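Local coordinates for protein flavoenzyme PA4991 (PDB 5EZ7) that binds one FAD per monomer and probably works as an FAD-dependent oxidoreductase of the DAO family, its physiological substrate being unknown, at residues M233-T238 with Q266-L271; T258-R263 with P385-A390; Q200-S205 with G337-G342; A331-Q336 with D355-R360; D74-W79 with R149-V154. One frame throughout, in Å; residues are numbered along the deposited sequence.

In the fold
From the N terminus, contact 5 closes first, tying helix 75-82 to the lead-in of strand 153-155 beside the flavin site. Contact 3 then opens at strand 201-204 of the nucleotide-binding sheet and closes only at strand 339-343. Contact 1 nests inside that loop, pairing strands 224-236 and 267-272 of the large mixed sheet. Contact 2 starts on strand 255-261, the next strand of this sheet, and ends on the C-terminal helix 386-389; its segments alternate with those of contacts 1 and 3. Contact 4, nested within contact 2 and crossing contact 3, lays helix 350-364 against edge strand 332-336. A salt bridge, D355 to R78, joins contacts 4 and 5.

Contact 1. Residues M233-T238 with Q266-L271; sequences MVKAAT and QSVWYL
M233 and Y270 lie side by side on one face of an antiparallel strand pair, part of the large mixed sheet, and point the same way. M233 CG passes 3.7 Å from Y270 CD1, while the sulfur lies oblique to the ring, M233 SD 5.4 Å from the Y270 centroid, a Met-aromatic contact. Further along this face K235 slants across V268, with CB 4.0 Å from V268 CG2. Its CG is anti to the backbone N (chi1 -179°) and the chain stays extended beyond, so the aliphatic stem suits a buried strand position while NZ reaches D264 for a salt bridge. Q266 crosses the K235 chain at about a right angle, Q266 OE1 coming 3.4 Å from K235 CE. On the other face the beta-branched V234 meets the CB of W269, whose indole extends from the strand pair to bond K240 O through NE1. Y270 touches the FAD, and its hydroxyl is tied to K48 O, so the strand pair carries one wall residue of the flavin pocket. V234 and W269 form the hydrogen-bonded pair: V234 N gives to W269 O at 3.0 Å, nearly straight at 170°, and W269 N returns a bond of 2.9 Å to V234 O.

Contact 2. Residues T258-R263 with P385-A390; sequences TTHPTR and PAWEVA
E388 OE1 accepts the backbone N-H of R263 at 2.8 Å, met on the syn side of the carboxylate but 21° out of its plane. The other oxygen, OE2, forms a salt bridge with R263 NH1 at 3.1 Å. That oxygen lies well outside the guanidinium plane, so charge attraction holds the pair without a directed N-H; NH2 turns to E384. A bend at chi2 (-67°) folds the E388 chain so that its two oxygens hold both the main chain and the side chain of one arginine. Deeper in, the H260 and W387 rings meet obliquely, planes at 31°, with H260 ND1 3.3 Å from W387 CZ2. H260 CB sits over the indole five-membered ring, 3.7 Å from its centroid, in a CH-pi contact, and P385 CB packs on the opposite face. T258 OG1 and H260 NE2 share a hydrogen bond of 2.8 Å, and OG1 also bonds Q50, an FAD-binding residue. The C-terminal helix 386-389 lies against strand 255-261, with W387 reaching V268 and Y270 of strand 267-272.

Contact 3. Residues Q200-S205 with G337-G342; sequences QRVVLS and GRLLVG
L204 packs on V341 and L339 where two parallel strands run together in the Rossmann-type FAD-binding sheet. L204 CB lies 3.7 Å from V341 CG2, and L204 CG is 3.8 Å from L339 CD1; the leucine crosses both neighbours at a slant, its CD1 4.0 Å from both L339 CD1 and V341 CG2. V202 touches L339 on this same face, while V203 and L340 meet on the other. Apolar V202, L204, L339 and V341 suit a buried face, packed by helix 210-216, with strand 186-192 against V202 and L339. The backbone sets this register: V202 O receives L340 N at 2.8 Å, and L340 O receives L204 N at the same distance. Farther out, the bend of R201 at chi2 (-68°) brings CD beside R338 O and lets NH1 bond O of Q200, the residue just before it. R338 crosses R201 at about a right angle, one guanidinium face over Q200 O. Each arginine has an acidic partner, D364 for R201 and E186 for R338, which would offset their like charges. At the far end, S205 touches FAD and its OG bonds G14 O, in the probable dinucleotide-binding turn, while L204 O accepts G342 N at 3.0 Å.

Contact 4. Residues A331-Q336 with D355-R360; sequences AFLAEQ and DRVCAR
L333 turns its CG away from the backbone N (chi1 -173°), and chi2 of 58° leaves CD2 extended from CA, pointing at residues 355-360 of helix 350-364. CD2 meets V357 CG2 at 3.7 Å, the two side chains crossing at about a right angle, and also rests on the backbone carbon of R356, with L333 CD2 to R356 C at 3.6 Å. A leucine suits this place because its forked end can lie on both the R356 backbone and the V357 side chain. Beside it, R356 lays its stem along A331: R356 CD is 4.1 Å from A331 CB, and one face of the guanidinium covers A331 O. The short alanine side chain lets the arginine stem pass close by; R356 NE is held by D352, the residue that also accepts A331 N. At the outer end E335 crosses R360 and the two groups are of opposite charge, but the exact position of the E335 carboxylate is doubtful. R360 also makes salt bridges with D364 and E363. Strand 332-336 is an edge strand of the FAD-binding sheet, next to strand 339-343, and helix 350-364 packs against it with an N-to-C angle of 32° between the short segments, V357 also touching L22 of helix 17-28.

Contact 5. Residues D74-W79 with R149-V154; sequences DMPRRW and RLTEIV
P76 and W79, one turn apart on a helix, both receive I153, and here the packing is close. I153 CD1 is 3.6 Å from the carbonyl oxygen P76 O and 3.9 Å from W79 CB. With CG1 anti to the carbonyl carbon (chi1 -44°), the isoleucine sends its long branch toward the helix, where an apolar tip suits the buried surface. The W79 indole turns to A348 O of the FAD site, bonded through NE1. The other side, at T151, is exposed to solvent and less of the residue is buried by the helix: P76 CB stands 3.7 Å from T151 O and 4.1 Å from T151 OG1, and no hydrogen bond spans the two segments. Proline fits the first turn of a helix, where its missing N-H costs no bond. E152 CB points away from the helix, and its OE1 accepts the G55 N-H. Helix 75-82 thus rests on the lead-in to strand 153-155, the middle strand of a small antiparallel sheet between strands 52-53 and 96-98, with P351 of helix 350-364 touching M75, R78 and W79.

Contact 1. Residues M233-T238 with Q266-L271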
# COMPACT_ATOMS: atom_id res chain seq x y z
N MET A 233 2.51 15.59 8.95
CA MET A 233 1.28 15.26 9.69
C MET A 233 0.94 16.45 10.61
O MET A 233 1.82 16.95 11.31
CB MET A 233 1.47 14.00 10.55
CG MET A 233 1.66 12.69 9.79
SD MET A 233 2.09 11.25 10.81
CE MET A 233 3.77 11.60 11.23
N VAL A 234 -0.33 16.88 10.60
CA VAL A 234 -0.85 17.87 11.56
C VAL A 234 -1.95 17.22 12.39
O VAL A 234 -2.89 16.66 11.83
CB VAL A 234 -1.52 19.08 10.89
CG1 VAL A 234 -1.58 20.25 11.86
CG2 VAL A 234 -0.80 19.46 9.64
N LYS A 235 -1.85 17.36 13.71
CA LYS A 235 -2.86 16.86 14.62
C LYS A 235 -3.54 17.99 15.45
O LYS A 235 -2.90 18.75 16.11
CB LYS A 235 -2.21 15.84 15.55
CG LYS A 235 -3.22 15.24 16.53
CD LYS A 235 -2.72 13.96 17.22
CE LYS A 235 -3.80 13.53 18.22
NZ LYS A 235 -3.39 12.44 19.13
N ALA A 236 -4.86 18.05 15.42
CA ALA A 236 -5.60 19.02 16.17
C ALA A 236 -7.03 18.59 16.35
O ALA A 236 -7.56 17.78 15.62
CB ALA A 236 -5.55 20.34 15.44
N ALA A 237 -7.66 19.13 17.35
CA ALA A 237 -9.09 19.00 17.57
C ALA A 237 -9.95 19.72 16.51
O ALA A 237 -11.10 19.36 16.30
CB ALA A 237 -9.42 19.60 18.96
N THR A 238 -9.41 20.77 15.90
CA THR A 238 -10.20 21.69 15.06
C THR A 238 -10.31 21.23 13.59
O THR A 238 -10.99 21.86 12.78
CB THR A 238 -9.62 23.14 15.09
OG1 THR A 238 -8.23 23.11 14.68
CG2 THR A 238 -9.71 23.74 16.47
N GLN A 266 -9.24 13.09 18.27
CA GLN A 266 -8.75 14.11 17.38
C GLN A 266 -8.60 13.49 15.99
O GLN A 266 -9.00 12.33 15.79
CB GLN A 266 -7.44 14.67 17.91
CG GLN A 266 -7.64 15.42 19.22
CD GLN A 266 -6.43 16.24 19.67
OE1 GLN A 266 -5.42 16.41 18.97
NE2 GLN A 266 -6.56 16.80 20.87
N SER A 267 -8.10 14.29 15.05
CA SER A 267 -7.82 13.88 13.68
C SER A 267 -6.45 14.28 13.32
O SER A 267 -5.86 15.14 13.96
CB SER A 267 -8.71 14.60 12.69
OG SER A 267 -10.03 14.47 13.08
N VAL A 268 -5.98 13.70 12.23
CA VAL A 268 -4.71 14.08 11.68
C VAL A 268 -4.91 14.30 10.19
O VAL A 268 -5.54 13.49 9.51
CB VAL A 268 -3.63 12.99 11.90
CG1 VAL A 268 -2.31 13.37 11.26
CG2 VAL A 268 -3.42 12.74 13.40
N TRP A 269 -4.38 15.42 9.71
CA TRP A 269 -4.27 15.69 8.28
C TRP A 269 -2.89 15.25 7.85
O TRP A 269 -1.89 15.75 8.35
CB TRP A 269 -4.38 17.20 7.98
CG TRP A 269 -5.75 17.76 7.88
CD1 TRP A 269 -6.92 17.08 7.75
CD2 TRP A 269 -6.10 19.16 7.84
NE1 TRP A 269 -7.98 17.95 7.65
CE2 TRP A 269 -7.49 19.24 7.70
CE3 TRP A 269 -5.35 20.35 7.91
CZ2 TRP A 269 -8.17 20.48 7.64
CZ3 TRP A 269 -6.02 21.58 7.85
CH2 TRP A 269 -7.42 21.63 7.71
N TYR A 270 -2.86 14.37 6.87
CA TYR A 270 -1.66 13.79 6.33
C TYR A 270 -1.43 14.43 4.96
O TYR A 270 -2.31 14.37 4.09
CB TYR A 270 -1.89 12.29 6.22
CG TYR A 270 -0.70 11.42 5.97
CD1 TYR A 270 0.56 11.75 6.41
CD2 TYR A 270 -0.86 10.19 5.32
CE1 TYR A 270 1.65 10.91 6.17
CE2 TYR A 270 0.22 9.36 5.08
CZ TYR A 270 1.48 9.72 5.51
OH TYR A 270 2.56 8.89 5.28
N LEU A 271 -0.26 15.05 4.78
CA LEU A 271 0.03 15.81 3.60
C LEU A 271 1.09 15.18 2.73
O LEU A 271 2.27 15.14 3.11
CB LEU A 271 0.49 17.22 3.95
CG LEU A 271 -0.22 18.07 5.02
CD1 LEU A 271 0.45 19.44 5.08
CD2 LEU A 271 -1.70 18.27 4.74

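Contact 2. Residues T258-R263 with P385-A390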
# COMPACT_ATOMS: atom_id res chain seq x y z
N THR A 258 -5.22 13.88 3.13
CA THR A 258 -6.15 12.88 3.68
C THR A 258 -6.32 13.09 5.18
O THR A 258 -5.40 13.57 5.86
CB THR A 258 -5.66 11.46 3.35
OG1 THR A 258 -4.25 11.33 3.67
CG2 THR A 258 -5.83 11.23 1.84
N THR A 259 -7.51 12.81 5.70
CA THR A 259 -7.80 12.96 7.14
C THR A 259 -7.90 11.59 7.83
O THR A 259 -8.62 10.72 7.36
CB THR A 259 -9.10 13.76 7.37
OG1 THR A 259 -8.94 15.02 6.74
CG2 THR A 259 -9.38 13.99 8.91
N HIS A 260 -7.22 11.46 8.97
CA HIS A 260 -7.15 10.21 9.72
C HIS A 260 -7.57 10.39 11.21
O HIS A 260 -6.85 10.99 11.97
CB HIS A 260 -5.74 9.64 9.58
CG HIS A 260 -5.29 9.56 8.15
ND1 HIS A 260 -5.46 8.42 7.37
CD2 HIS A 260 -4.73 10.48 7.34
CE1 HIS A 260 -5.02 8.65 6.15
NE2 HIS A 260 -4.57 9.90 6.10
N PRO A 261 -8.76 9.86 11.60
CA PRO A 261 -9.18 9.86 13.01
C PRO A 261 -8.18 9.18 13.94
O PRO A 261 -7.56 8.23 13.55
CB PRO A 261 -10.48 9.05 12.99
CG PRO A 261 -10.99 9.19 11.60
CD PRO A 261 -9.75 9.15 10.77
N THR A 262 -8.02 9.70 15.15
CA THR A 262 -7.13 9.07 16.10
C THR A 262 -7.92 8.50 17.24
O THR A 262 -9.06 8.88 17.45
CB THR A 262 -6.02 10.02 16.60
OG1 THR A 262 -6.57 11.26 17.10
CG2 THR A 262 -5.10 10.33 15.48
N ARG A 263 -7.31 7.55 17.95
CA ARG A 263 -7.99 6.88 19.09
C ARG A 263 -8.49 7.80 20.18
O ARG A 263 -9.48 7.49 20.78
CB ARG A 263 -7.10 5.80 19.74
CG ARG A 263 -7.21 4.45 19.06
CD ARG A 263 -6.29 3.41 19.68
NE ARG A 263 -5.40 2.87 18.64
CZ ARG A 263 -4.10 3.16 18.48
NH1 ARG A 263 -3.46 4.01 19.29
NH2 ARG A 263 -3.41 2.58 17.48
N PRO A 385 -0.43 2.85 12.39
CA PRO A 385 -0.16 4.03 11.56
C PRO A 385 0.73 5.04 12.27
O PRO A 385 0.69 5.13 13.47
CB PRO A 385 -1.55 4.60 11.34
CG PRO A 385 -2.34 4.16 12.54
CD PRO A 385 -1.83 2.80 12.84
N ALA A 386 1.55 5.77 11.54
CA ALA A 386 2.49 6.80 12.12
C ALA A 386 1.81 7.91 12.99
O ALA A 386 2.34 8.34 14.01
CB ALA A 386 3.29 7.44 10.99
N TRP A 387 0.61 8.30 12.61
CA TRP A 387 -0.19 9.24 13.41
C TRP A 387 -0.52 8.77 14.84
O TRP A 387 -0.75 9.62 15.73
CB TRP A 387 -1.48 9.71 12.70
CG TRP A 387 -2.15 8.79 11.79
CD1 TRP A 387 -3.24 8.05 12.03
CD2 TRP A 387 -1.82 8.58 10.42
NE1 TRP A 387 -3.59 7.34 10.91
CE2 TRP A 387 -2.74 7.67 9.90
CE3 TRP A 387 -0.83 9.08 9.58
CZ2 TRP A 387 -2.68 7.21 8.60
CZ3 TRP A 387 -0.78 8.63 8.29
CH2 TRP A 387 -1.69 7.72 7.81
N GLU A 388 -0.56 7.46 15.10
CA GLU A 388 -0.66 6.99 16.48
C GLU A 388 0.70 6.96 17.16
O GLU A 388 0.80 7.28 18.33
CB GLU A 388 -1.42 5.66 16.59
CG GLU A 388 -2.90 5.78 16.18
CD GLU A 388 -3.78 6.65 17.10
OE1 GLU A 388 -4.91 7.02 16.65
OE2 GLU A 388 -3.40 6.96 18.27
N VAL A 389 1.77 6.67 16.43
CA VAL A 389 3.11 6.59 17.04
C VAL A 389 3.77 7.97 17.21
O VAL A 389 4.46 8.22 18.19
CB VAL A 389 4.03 5.63 16.23
CG1 VAL A 389 5.39 5.46 16.92
CG2 VAL A 389 3.36 4.27 16.01
N ALA A 390 3.55 8.86 16.25
CA ALA A 390 4.25 10.17 16.23
C ALA A 390 3.72 11.16 17.29
O ALA A 390 4.44 12.00 17.77
CB ALA A 390 4.20 10.80 14.83

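Contact 3. Residues Q200-S205 with G337-G342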
# COMPACT_ATOMS: atom_id res chain seq x y z
N GLN A 200 5.80 -24.66 -4.94
CA GLN A 200 5.84 -24.82 -6.41
C GLN A 200 6.38 -23.54 -6.95
O GLN A 200 7.04 -23.52 -8.00
CB GLN A 200 4.47 -25.12 -7.05
CG GLN A 200 3.71 -26.30 -6.48
CD GLN A 200 2.53 -26.71 -7.37
OE1 GLN A 200 2.72 -27.09 -8.53
NE2 GLN A 200 1.31 -26.63 -6.83
N ARG A 201 6.06 -22.44 -6.26
CA ARG A 201 6.63 -21.12 -6.56
C ARG A 201 6.95 -20.33 -5.33
O ARG A 201 6.39 -20.61 -4.30
CB ARG A 201 5.65 -20.29 -7.40
CG ARG A 201 5.43 -20.85 -8.79
CD ARG A 201 6.68 -20.73 -9.66
NE ARG A 201 6.42 -21.09 -11.05
CZ ARG A 201 6.54 -22.29 -11.61
NH1 ARG A 201 6.89 -23.38 -10.92
NH2 ARG A 201 6.31 -22.40 -12.91
N VAL A 202 7.79 -19.32 -5.50
CA VAL A 202 8.16 -18.35 -4.44
C VAL A 202 7.95 -16.96 -5.04
O VAL A 202 8.49 -16.64 -6.13
CB VAL A 202 9.62 -18.51 -3.96
CG1 VAL A 202 9.97 -17.46 -2.88
CG2 VAL A 202 9.88 -19.89 -3.40
N VAL A 203 7.14 -16.15 -4.35
CA VAL A 203 6.89 -14.79 -4.73
C VAL A 203 7.48 -13.79 -3.73
O VAL A 203 7.18 -13.84 -2.52
CB VAL A 203 5.39 -14.50 -4.82
CG1 VAL A 203 5.15 -13.09 -5.38
CG2 VAL A 203 4.70 -15.54 -5.69
N LEU A 204 8.27 -12.85 -4.26
CA LEU A 204 8.85 -11.75 -3.46
C LEU A 204 8.04 -10.47 -3.64
O LEU A 204 8.14 -9.78 -4.67
CB LEU A 204 10.29 -11.49 -3.86
CG LEU A 204 11.21 -12.68 -3.88
CD1 LEU A 204 12.62 -12.20 -4.20
CD2 LEU A 204 11.19 -13.39 -2.56
N SER A 205 7.22 -10.18 -2.62
CA SER A 205 6.43 -8.94 -2.51
C SER A 205 6.89 -8.17 -1.26
O SER A 205 6.09 -7.74 -0.43
CB SER A 205 4.94 -9.27 -2.45
OG SER A 205 4.69 -10.16 -1.39
N GLY A 337 13.16 -18.74 -13.23
CA GLY A 337 12.82 -20.08 -12.82
C GLY A 337 11.51 -20.05 -12.04
O GLY A 337 10.53 -19.50 -12.51
N ARG A 338 11.54 -20.55 -10.81
CA ARG A 338 10.33 -20.63 -9.99
C ARG A 338 10.13 -19.40 -9.08
O ARG A 338 9.28 -19.42 -8.18
CB ARG A 338 10.39 -21.89 -9.14
CG ARG A 338 11.12 -23.00 -9.86
CD ARG A 338 10.54 -24.34 -9.65
NE ARG A 338 10.33 -24.66 -8.25
CZ ARG A 338 9.83 -25.81 -7.85
NH1 ARG A 338 9.52 -26.73 -8.77
NH2 ARG A 338 9.62 -26.05 -6.55
N LEU A 339 10.94 -18.37 -9.32
CA LEU A 339 10.93 -17.17 -8.51
C LEU A 339 10.16 -16.12 -9.25
O LEU A 339 10.36 -15.91 -10.46
CB LEU A 339 12.33 -16.68 -8.25
CG LEU A 339 12.38 -15.43 -7.38
CD1 LEU A 339 12.13 -15.76 -5.91
CD2 LEU A 339 13.74 -14.75 -7.57
N LEU A 340 9.24 -15.48 -8.53
CA LEU A 340 8.44 -14.39 -9.05
C LEU A 340 8.69 -13.26 -8.11
O LEU A 340 8.80 -13.47 -6.94
CB LEU A 340 6.96 -14.75 -9.08
CG LEU A 340 6.57 -15.77 -10.16
CD1 LEU A 340 5.29 -16.48 -9.81
CD2 LEU A 340 6.40 -15.15 -11.53
N VAL A 341 8.81 -12.05 -8.62
CA VAL A 341 9.21 -10.93 -7.81
C VAL A 341 8.67 -9.62 -8.38
O VAL A 341 8.73 -9.38 -9.61
CB VAL A 341 10.76 -10.85 -7.73
CG1 VAL A 341 11.41 -10.89 -9.14
CG2 VAL A 341 11.21 -9.61 -6.96
N GLY A 342 8.19 -8.75 -7.50
CA GLY A 342 7.77 -7.47 -7.99
C GLY A 342 7.28 -6.48 -7.00
O GLY A 342 7.43 -6.65 -5.79

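Contact 4. Residues A331-Q336 with D355-R360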
# COMPACT_ATOMS: atom_id res chain seq x y z
N ALA A 331 1.21 -2.73 -12.26
CA ALA A 331 2.09 -3.43 -11.35
C ALA A 331 3.24 -3.95 -12.19
O ALA A 331 3.11 -4.05 -13.40
CB ALA A 331 1.35 -4.60 -10.70
N PHE A 332 4.36 -4.22 -11.55
CA PHE A 332 5.53 -4.83 -12.21
C PHE A 332 5.79 -6.26 -11.65
O PHE A 332 5.80 -6.48 -10.41
CB PHE A 332 6.76 -3.93 -12.03
CG PHE A 332 8.03 -4.54 -12.55
CD1 PHE A 332 8.78 -5.42 -11.76
CD2 PHE A 332 8.46 -4.31 -13.85
CE1 PHE A 332 9.93 -5.99 -12.27
CE2 PHE A 332 9.60 -4.92 -14.36
CZ PHE A 332 10.34 -5.74 -13.57
N LEU A 333 6.01 -7.21 -12.54
CA LEU A 333 6.40 -8.56 -12.17
C LEU A 333 7.47 -9.08 -13.08
O LEU A 333 7.42 -8.86 -14.27
CB LEU A 333 5.20 -9.48 -12.25
CG LEU A 333 5.36 -10.92 -11.74
CD1 LEU A 333 5.78 -11.01 -10.31
CD2 LEU A 333 4.03 -11.62 -11.90
N ALA A 334 8.43 -9.80 -12.50
CA ALA A 334 9.44 -10.53 -13.22
C ALA A 334 9.61 -11.94 -12.65
O ALA A 334 9.19 -12.22 -11.51
CB ALA A 334 10.74 -9.79 -13.10
N GLU A 335 10.28 -12.80 -13.40
CA GLU A 335 10.59 -14.14 -12.95
C GLU A 335 11.93 -14.66 -13.39
O GLU A 335 12.39 -14.29 -14.40
CB GLU A 335 9.55 -15.13 -13.44
CG GLU A 335 9.06 -14.86 -14.83
CD GLU A 335 8.06 -15.91 -15.30
OE1 GLU A 335 8.16 -17.11 -14.93
OE2 GLU A 335 7.18 -15.51 -16.07
N GLN A 336 12.51 -15.54 -12.59
CA GLN A 336 13.65 -16.35 -12.93
C GLN A 336 13.35 -17.76 -12.36
O GLN A 336 13.26 -17.95 -11.15
CB GLN A 336 14.92 -15.70 -12.37
CG GLN A 336 16.20 -16.55 -12.42
CD GLN A 336 16.91 -16.56 -13.78
OE1 GLN A 336 17.42 -15.54 -14.20
NE2 GLN A 336 16.97 -17.73 -14.45
N ASP A 355 -3.27 -10.26 -10.25
CA ASP A 355 -3.62 -10.75 -11.63
C ASP A 355 -2.40 -11.19 -12.41
O ASP A 355 -2.47 -12.19 -13.11
CB ASP A 355 -4.30 -9.68 -12.49
CG ASP A 355 -5.67 -9.25 -11.96
OD1 ASP A 355 -6.35 -10.05 -11.29
OD2 ASP A 355 -6.07 -8.08 -12.23
N ARG A 356 -1.29 -10.45 -12.29
CA ARG A 356 -0.09 -10.75 -13.06
C ARG A 356 0.54 -12.02 -12.57
O ARG A 356 0.98 -12.84 -13.38
CB ARG A 356 0.88 -9.58 -13.11
CG ARG A 356 0.54 -8.60 -14.22
CD ARG A 356 0.82 -7.15 -13.83
NE ARG A 356 0.42 -6.22 -14.90
CZ ARG A 356 1.18 -5.88 -15.96
NH1 ARG A 356 2.40 -6.39 -16.11
NH2 ARG A 356 0.71 -5.03 -16.88
N VAL A 357 0.53 -12.23 -11.25
CA VAL A 357 1.00 -13.48 -10.69
C VAL A 357 0.09 -14.65 -11.10
O VAL A 357 0.59 -15.71 -11.51
CB VAL A 357 1.16 -13.41 -9.16
CG1 VAL A 357 1.41 -14.78 -8.56
CG2 VAL A 357 2.29 -12.46 -8.77
N CYS A 358 -1.23 -14.46 -10.98
CA CYS A 358 -2.19 -15.54 -11.28
C CYS A 358 -2.14 -15.95 -12.77
O CYS A 358 -2.23 -17.14 -13.07
CB CYS A 358 -3.63 -15.20 -10.86
SG CYS A 358 -3.82 -15.16 -9.05
N ALA A 359 -1.94 -14.99 -13.67
CA ALA A 359 -1.78 -15.31 -15.09
C ALA A 359 -0.49 -16.08 -15.40
O ALA A 359 -0.46 -16.84 -16.35
CB ALA A 359 -1.87 -14.06 -15.96
N ARG A 360 0.58 -15.87 -14.64
CA ARG A 360 1.78 -16.70 -14.78
C ARG A 360 1.53 -18.10 -14.35
O ARG A 360 2.00 -19.02 -14.97
CB ARG A 360 2.94 -16.15 -13.96
CG ARG A 360 3.47 -14.87 -14.55
CD ARG A 360 4.61 -15.07 -15.53
NE ARG A 360 4.20 -15.53 -16.85
CZ ARG A 360 4.55 -16.68 -17.46
NH1 ARG A 360 5.36 -17.59 -16.89
NH2 ARG A 360 4.08 -16.93 -18.68

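Contact 5. Residues D74-W79 with R149-V154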
# COMPACT_ATOMS: atom_id res chain seq x y z
N ASP A 74 -9.46 1.00 -13.94
CA ASP A 74 -10.43 0.06 -13.42
C ASP A 74 -10.30 -0.21 -11.90
O ASP A 74 -11.12 -0.94 -11.34
CB ASP A 74 -10.29 -1.24 -14.21
CG ASP A 74 -11.55 -2.08 -14.17
OD1 ASP A 74 -12.63 -1.55 -14.52
OD2 ASP A 74 -11.46 -3.27 -13.78
N MET A 75 -9.32 0.39 -11.22
CA MET A 75 -9.07 0.05 -9.81
C MET A 75 -10.20 0.51 -8.86
O MET A 75 -10.72 -0.32 -8.15
CB MET A 75 -7.68 0.51 -9.37
CG MET A 75 -6.52 -0.34 -9.89
SD MET A 75 -6.58 -2.15 -9.58
CE MET A 75 -6.92 -2.74 -11.23
N PRO A 76 -10.64 1.78 -8.92
CA PRO A 76 -11.75 2.15 -8.01
C PRO A 76 -12.99 1.23 -8.13
O PRO A 76 -13.52 0.82 -7.11
CB PRO A 76 -12.09 3.61 -8.39
CG PRO A 76 -10.90 4.10 -9.14
CD PRO A 76 -10.33 2.89 -9.85
N ARG A 77 -13.40 0.86 -9.33
CA ARG A 77 -14.51 -0.09 -9.46
C ARG A 77 -14.17 -1.43 -8.78
O ARG A 77 -14.92 -1.94 -7.95
CB ARG A 77 -14.86 -0.30 -10.94
CG ARG A 77 -16.05 -1.22 -11.20
CD ARG A 77 -16.15 -1.60 -12.69
NE ARG A 77 -15.00 -2.39 -13.16
CZ ARG A 77 -14.82 -3.70 -12.94
NH1 ARG A 77 -15.72 -4.40 -12.26
NH2 ARG A 77 -13.74 -4.33 -13.39
N ARG A 78 -13.03 -1.99 -9.12
CA ARG A 78 -12.62 -3.26 -8.51
C ARG A 78 -12.55 -3.26 -6.96
O ARG A 78 -13.03 -4.18 -6.34
CB ARG A 78 -11.33 -3.74 -9.15
CG ARG A 78 -11.58 -4.26 -10.57
CD ARG A 78 -10.34 -4.80 -11.26
NE ARG A 78 -9.81 -5.97 -10.61
CZ ARG A 78 -8.68 -6.58 -10.97
NH1 ARG A 78 -7.97 -6.10 -12.00
NH2 ARG A 78 -8.24 -7.65 -10.30
N TRP A 79 -12.01 -2.20 -6.36
CA TRP A 79 -11.92 -2.11 -4.90
C TRP A 79 -13.27 -1.91 -4.26
O TRP A 79 -13.58 -2.53 -3.25
CB TRP A 79 -11.01 -0.97 -4.49
CG TRP A 79 -9.59 -1.24 -4.70
CD1 TRP A 79 -8.95 -1.24 -5.87
CD2 TRP A 79 -8.61 -1.48 -3.71
NE1 TRP A 79 -7.62 -1.47 -5.69
CE2 TRP A 79 -7.39 -1.63 -4.37
CE3 TRP A 79 -8.65 -1.60 -2.33
CZ2 TRP A 79 -6.21 -1.90 -3.70
CZ3 TRP A 79 -7.46 -1.85 -1.65
CH2 TRP A 79 -6.26 -1.98 -2.35
N ARG A 149 -15.76 16.04 -7.29
CA ARG A 149 -15.85 14.70 -6.68
C ARG A 149 -15.40 13.58 -7.68
O ARG A 149 -15.89 13.53 -8.81
CB ARG A 149 -17.31 14.45 -6.23
CG ARG A 149 -17.57 13.08 -5.61
CD ARG A 149 -19.02 12.80 -5.21
NE ARG A 149 -19.00 11.82 -4.11
CZ ARG A 149 -19.88 10.83 -3.87
NH1 ARG A 149 -20.96 10.66 -4.64
NH2 ARG A 149 -19.68 10.01 -2.83
N LEU A 150 -14.50 12.69 -7.26
CA LEU A 150 -14.04 11.59 -8.13
C LEU A 150 -14.63 10.28 -7.66
O LEU A 150 -15.14 10.17 -6.53
CB LEU A 150 -12.52 11.48 -8.12
CG LEU A 150 -11.76 12.76 -8.49
CD1 LEU A 150 -10.29 12.66 -8.13
CD2 LEU A 150 -11.93 13.10 -9.96
N THR A 151 -14.55 9.28 -8.54
CA THR A 151 -14.93 7.89 -8.24
C THR A 151 -13.91 7.22 -7.34
O THR A 151 -14.20 6.18 -6.77
CB THR A 151 -15.04 7.00 -9.51
OG1 THR A 151 -13.77 6.94 -10.20
CG2 THR A 151 -16.15 7.52 -10.46
N GLU A 152 -12.72 7.79 -7.27
CA GLU A 152 -11.68 7.33 -6.37
C GLU A 152 -12.17 7.24 -4.91
O GLU A 152 -13.04 7.98 -4.51
CB GLU A 152 -10.45 8.24 -6.48
CG GLU A 152 -9.82 8.32 -7.88
CD GLU A 152 -8.50 9.12 -7.92
OE1 GLU A 152 -7.87 9.17 -9.02
OE2 GLU A 152 -8.08 9.67 -6.85
N ILE A 153 -11.59 6.33 -4.14
CA ILE A 153 -12.08 5.96 -2.81
C ILE A 153 -10.91 6.13 -1.89
O ILE A 153 -9.76 5.94 -2.34
CB ILE A 153 -12.36 4.44 -2.67
CG1 ILE A 153 -13.11 3.85 -3.85
CG2 ILE A 153 -13.17 4.14 -1.42
CD1 ILE A 153 -12.94 2.34 -3.92
N VAL A 154 -11.18 6.37 -0.61
CA VAL A 154 -10.11 6.37 0.41
C VAL A 154 -10.37 5.38 1.53
O VAL A 154 -11.34 5.52 2.25
CB VAL A 154 -9.90 7.74 1.03
CG1 VAL A 154 -8.70 7.72 1.97
CG2 VAL A 154 -9.76 8.78 -0.07